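Local structure of ribokinase (Staphylococcus aureus, 3RY7) at residues T2-D14 with A55-A69. The protein phosphorylates D-ribose at O-5 with ATP and magnesium, yielding ribose 5-phosphate for nucleotide, histidine and tryptophan synthesis or the pentose phosphate pathway. Sequence-based numbering, arbitrary orientation.
Sequences TNKVVILGSTNVD and ADTTFITKIGTDGVA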
loop_
_atom_site.group_PDB
_atom_site.type_symbol
_atom_site.label_atom_id
_atom_site.label_comp_id
_atom_site.label_asym_id
_atom_site.label_seq_id
_atom_site.Cartn_x
_atom_site.Cartn_y
_atom_site.Cartn_z
ATOM N N THR A 2 -7.280 -0.750 28.561
ATOM C CA THR A 2 -6.056 -0.245 27.924
ATOM C C THR A 2 -4.803 -0.336 28.806
ATOM O O THR A 2 -4.745 0.250 29.884
ATOM C CB THR A 2 -6.204 1.226 27.462
ATOM O OG1 THR A 2 -6.389 2.078 28.603
ATOM C CG2 THR A 2 -7.383 1.369 26.509
ATOM N N ASN A 3 -3.797 -1.054 28.313
ATOM C CA ASN A 3 -2.511 -1.179 28.990
ATOM C C ASN A 3 -1.658 0.091 28.911
ATOM O O ASN A 3 -1.705 0.817 27.922
ATOM C CB ASN A 3 -1.716 -2.339 28.382
ATOM C CG ASN A 3 -2.339 -3.683 28.668
ATOM O OD1 ASN A 3 -3.099 -3.836 29.621
ATOM N ND2 ASN A 3 -2.019 -4.672 27.839
ATOM N N LYS A 4 -0.886 0.356 29.958
ATOM C CA LYS A 4 0.183 1.344 29.895
ATOM C C LYS A 4 1.453 0.623 29.467
ATOM O O LYS A 4 1.920 -0.304 30.141
ATOM C CB LYS A 4 0.396 2.034 31.242
ATOM C CG LYS A 4 -0.593 3.163 31.520
ATOM C CD LYS A 4 -0.513 3.652 32.962
ATOM C CE LYS A 4 -1.142 2.647 33.928
ATOM N NZ LYS A 4 -1.071 3.103 35.346
ATOM N N VAL A 5 1.997 1.036 28.331
ATOM C CA VAL A 5 3.120 0.338 27.737
ATOM C C VAL A 5 4.282 1.314 27.525
ATOM O O VAL A 5 4.102 2.384 26.951
ATOM C CB VAL A 5 2.708 -0.348 26.399
ATOM C CG1 VAL A 5 3.890 -1.011 25.738
ATOM C CG2 VAL A 5 1.580 -1.358 26.632
ATOM N N VAL A 6 5.459 0.953 28.031
ATOM C CA VAL A 6 6.682 1.674 27.707
ATOM C C VAL A 6 7.481 0.794 26.790
ATOM O O VAL A 6 7.709 -0.376 27.094
ATOM C CB VAL A 6 7.551 1.979 28.962
ATOM C CG1 VAL A 6 8.919 2.500 28.552
ATOM C CG2 VAL A 6 6.852 2.977 29.875
ATOM N N ILE A 7 7.884 1.347 25.654
ATOM C CA ILE A 7 8.817 0.664 24.766
ATOM C C ILE A 7 10.207 1.259 24.962
ATOM O O ILE A 7 10.382 2.468 24.972
ATOM C CB ILE A 7 8.389 0.779 23.275
ATOM C CG1 ILE A 7 6.935 0.331 23.097
ATOM C CG2 ILE A 7 9.292 -0.033 22.388
ATOM C CD1 ILE A 7 6.683 -1.164 23.393
ATOM N N LEU A 8 11.180 0.404 25.108
ATOM C CA LEU A 8 12.544 0.801 25.116
ATOM C C LEU A 8 13.204 0.226 23.912
ATOM O O LEU A 8 13.283 -0.953 23.787
ATOM C CB LEU A 8 13.234 0.314 26.360
ATOM C CG LEU A 8 14.679 0.738 26.491
ATOM C CD1 LEU A 8 14.806 2.157 26.824
ATOM C CD2 LEU A 8 15.400 -0.116 27.427
ATOM N N GLY A 9 13.660 1.072 23.012
ATOM C CA GLY A 9 14.282 0.534 21.820
ATOM C C GLY A 9 14.717 1.521 20.757
ATOM O O GLY A 9 14.857 2.723 21.006
ATOM N N SER A 10 14.936 0.984 19.562
ATOM C CA SER A 10 15.627 1.692 18.499
ATOM C C SER A 10 14.702 2.503 17.595
ATOM O O SER A 10 13.550 2.132 17.347
ATOM C CB SER A 10 16.373 0.679 17.642
ATOM O OG SER A 10 15.456 -0.245 17.065
ATOM N N THR A 11 15.229 3.608 17.095
ATOM C CA THR A 11 14.615 4.318 15.977
ATOM C C THR A 11 15.636 4.371 14.858
ATOM O O THR A 11 16.789 4.768 15.083
ATOM C CB THR A 11 14.202 5.745 16.364
ATOM O OG1 THR A 11 13.175 5.687 17.359
ATOM C CG2 THR A 11 13.659 6.498 15.133
ATOM N N ASN A 12 15.231 3.934 13.666
ATOM C CA ASN A 12 16.125 3.887 12.519
ATOM C C ASN A 12 15.542 4.683 11.362
ATOM O O ASN A 12 14.326 4.738 11.203
ATOM C CB ASN A 12 16.314 2.444 12.032
ATOM C CG ASN A 12 17.279 1.639 12.888
ATOM O OD1 ASN A 12 18.083 2.194 13.646
ATOM N ND2 ASN A 12 17.223 0.309 12.742
ATOM N N VAL A 13 16.398 5.286 10.543
ATOM C CA VAL A 13 15.938 5.751 9.244
ATOM C C VAL A 13 16.344 4.701 8.212
ATOM O O VAL A 13 17.525 4.475 7.983
ATOM C CB VAL A 13 16.480 7.147 8.898
ATOM C CG1 VAL A 13 16.053 7.544 7.492
ATOM C CG2 VAL A 13 16.003 8.169 9.938
ATOM N N ASP A 14 15.351 4.029 7.633
ATOM C CA ASP A 14 15.604 3.015 6.613
ATOM C C ASP A 14 15.794 3.652 5.232
ATOM O O ASP A 14 14.910 4.327 4.728
ATOM C CB ASP A 14 14.433 2.031 6.547
ATOM C CG ASP A 14 14.276 1.194 7.817
ATOM O OD1 ASP A 14 15.168 1.221 8.700
ATOM O OD2 ASP A 14 13.246 0.496 7.917
ATOM N N ALA A 55 -2.969 1.330 23.193
ATOM C CA ALA A 55 -2.289 1.240 24.479
ATOM C C ALA A 55 -1.745 2.630 24.814
ATOM O O ALA A 55 -1.412 3.407 23.916
ATOM C CB ALA A 55 -1.168 0.207 24.421
ATOM N N ASP A 56 -1.705 2.954 26.102
ATOM C CA ASP A 56 -1.088 4.177 26.596
ATOM C C ASP A 56 0.418 4.042 26.398
ATOM O O ASP A 56 1.093 3.392 27.212
ATOM C CB ASP A 56 -1.362 4.298 28.094
ATOM C CG ASP A 56 -2.180 5.516 28.453
ATOM O OD1 ASP A 56 -1.611 6.429 29.094
ATOM O OD2 ASP A 56 -3.389 5.545 28.122
ATOM N N THR A 57 0.952 4.641 25.336
ATOM C CA THR A 57 2.343 4.376 24.956
ATOM C C THR A 57 3.351 5.500 25.211
ATOM O O THR A 57 3.100 6.668 24.915
ATOM C CB THR A 57 2.449 3.984 23.483
ATOM O OG1 THR A 57 1.419 3.047 23.164
ATOM C CG2 THR A 57 3.844 3.388 23.181
ATOM N N THR A 58 4.503 5.106 25.747
ATOM C CA THR A 58 5.648 5.982 25.929
ATOM C C THR A 58 6.839 5.271 25.303
ATOM O O THR A 58 6.998 4.057 25.465
ATOM C CB THR A 58 5.914 6.223 27.419
ATOM O OG1 THR A 58 4.748 6.801 28.013
ATOM C CG2 THR A 58 7.097 7.151 27.626
ATOM N N PHE A 59 7.657 6.008 24.556
ATOM C CA PHE A 59 8.778 5.416 23.822
ATOM C C PHE A 59 10.080 6.059 24.265
ATOM O O PHE A 59 10.255 7.267 24.144
ATOM C CB PHE A 59 8.582 5.597 22.311
ATOM C CG PHE A 59 9.616 4.908 21.459
ATOM C CD1 PHE A 59 10.269 3.770 21.902
ATOM C CD2 PHE A 59 9.919 5.389 20.193
ATOM C CE1 PHE A 59 11.210 3.128 21.101
ATOM C CE2 PHE A 59 10.853 4.753 19.396
ATOM C CZ PHE A 59 11.500 3.625 19.842
ATOM N N ILE A 60 10.971 5.241 24.811
ATOM C CA ILE A 60 12.291 5.679 25.212
ATOM C C ILE A 60 13.234 5.260 24.107
ATOM O O ILE A 60 13.456 4.074 23.876
ATOM C CB ILE A 60 12.743 5.032 26.529
ATOM C CG1 ILE A 60 11.768 5.341 27.670
ATOM C CG2 ILE A 60 14.107 5.517 26.906
ATOM C CD1 ILE A 60 12.077 4.545 28.951
ATOM N N THR A 61 13.774 6.238 23.394
ATOM C CA THR A 61 14.614 5.919 22.262
ATOM C C THR A 61 15.659 7.015 22.168
ATOM O O THR A 61 15.476 8.099 22.722
ATOM C CB THR A 61 13.761 5.802 20.971
ATOM O OG1 THR A 61 14.546 5.232 19.917
ATOM C CG2 THR A 61 13.231 7.159 20.553
ATOM N N LYS A 62 16.772 6.724 21.518
ATOM C CA LYS A 62 17.854 7.689 21.411
ATOM C C LYS A 62 18.240 7.905 19.955
ATOM O O LYS A 62 18.723 6.993 19.287
ATOM C CB LYS A 62 19.069 7.223 22.211
ATOM C CG LYS A 62 20.098 8.320 22.486
ATOM C CD LYS A 62 21.240 7.766 23.336
ATOM C CE LYS A 62 22.167 8.861 23.879
ATOM N NZ LYS A 62 23.291 8.242 24.690
ATOM N N ILE A 63 18.016 9.124 19.479
ATOM C CA ILE A 63 18.424 9.515 18.141
ATOM C C ILE A 63 19.533 10.554 18.199
ATOM O O ILE A 63 19.960 10.984 19.282
ATOM C CB ILE A 63 17.266 10.117 17.368
ATOM C CG1 ILE A 63 16.733 11.353 18.097
ATOM C CG2 ILE A 63 16.163 9.067 17.187
ATOM C CD1 ILE A 63 15.454 11.913 17.482
ATOM N N GLY A 64 20.009 10.953 17.028
ATOM C CA GLY A 64 21.061 11.938 16.960
ATOM C C GLY A 64 20.478 13.341 16.930
ATOM O O GLY A 64 19.261 13.536 17.046
ATOM N N THR A 65 21.362 14.321 16.769
ATOM C CA THR A 65 20.962 15.708 16.643
ATOM C C THR A 65 21.027 16.125 15.169
ATOM O O THR A 65 21.069 17.311 14.846
ATOM C CB THR A 65 21.869 16.611 17.500
ATOM O OG1 THR A 65 23.245 16.324 17.206
ATOM C CG2 THR A 65 21.611 16.352 19.004
ATOM N N ASP A 66 21.031 15.133 14.284
ATOM C CA ASP A 66 21.104 15.370 12.847
ATOM C C ASP A 66 19.738 15.632 12.202
ATOM O O ASP A 66 19.669 16.047 11.053
ATOM C CB ASP A 66 21.860 14.234 12.128
ATOM C CG ASP A 66 21.331 12.844 12.495
ATOM O OD1 ASP A 66 21.957 11.838 12.090
ATOM O OD2 ASP A 66 20.298 12.764 13.191
ATOM N N GLY A 67 18.661 15.425 12.946
ATOM C CA GLY A 67 17.343 15.734 12.439
ATOM C C GLY A 67 16.814 14.770 11.389
ATOM O O GLY A 67 15.736 14.988 10.843
ATOM N N VAL A 68 17.534 13.687 11.114
ATOM C CA VAL A 68 17.113 12.803 10.030
ATOM C C VAL A 68 15.858 11.997 10.362
ATOM O O VAL A 68 15.190 11.503 9.464
ATOM C CB VAL A 68 18.234 11.860 9.542
ATOM C CG1 VAL A 68 19.328 12.646 8.825
ATOM C CG2 VAL A 68 18.822 11.063 10.678
ATOM N N ALA A 69 15.529 11.867 11.642
ATOM C CA ALA A 69 14.316 11.142 12.035
ATOM C C ALA A 69 13.194 12.072 12.478
ATOM O O ALA A 69 12.221 11.627 13.081
ATOM C CB ALA A 69 14.626 10.141 13.130
HETATM O O HOH W 1 17.412 4.059 20.863
HETATM O O HOH W 2 18.793 6.284 16.521
#
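I7 and F59 meet on one face of two parallel neighbours, strands 4-8 and 56-60, in the central sheet of the ribokinase (PfkB) fold. Six backbone hydrogen bonds, from D56 N to N3 O through G9 N to I60 O, set the register. Because F59 holds CG opposite the backbone N (chi1 -174°), its ring slants across I7, with CD1 3.8 Å from I7 CB, while S10 O lies at the ring edge. A large apolar ring suits this buried face, covered by helix 42-52, where I7 and F59 both touch A47. On the other face, branched aliphatics mesh: I60 CD1 reaches V6 CG1 at 3.8 Å, and I60 CG2 presses tightly on L8 CD1 at 3.4 Å. Nearer the exposed start, K4 and D56 run side by side, their aliphatic carbons touching.

Past G9 the regular strand pairing ends, and 2-14 runs on to N12, V13 and D14, which probably bind the substrate. Here threonines take over, each offering carbon for apolar packing, as T11 CB does against I63 CG2, and a hydroxyl for hydrogen bonding. T61 CB covers one face of the F59 ring near its rim. Water 1 links G9 O to K62 N. The buried T61 hydroxyl is satisfied twice: OG1 donates to G9 O at 2.8 Å and accepts from T11 OG1 at 2.9 Å.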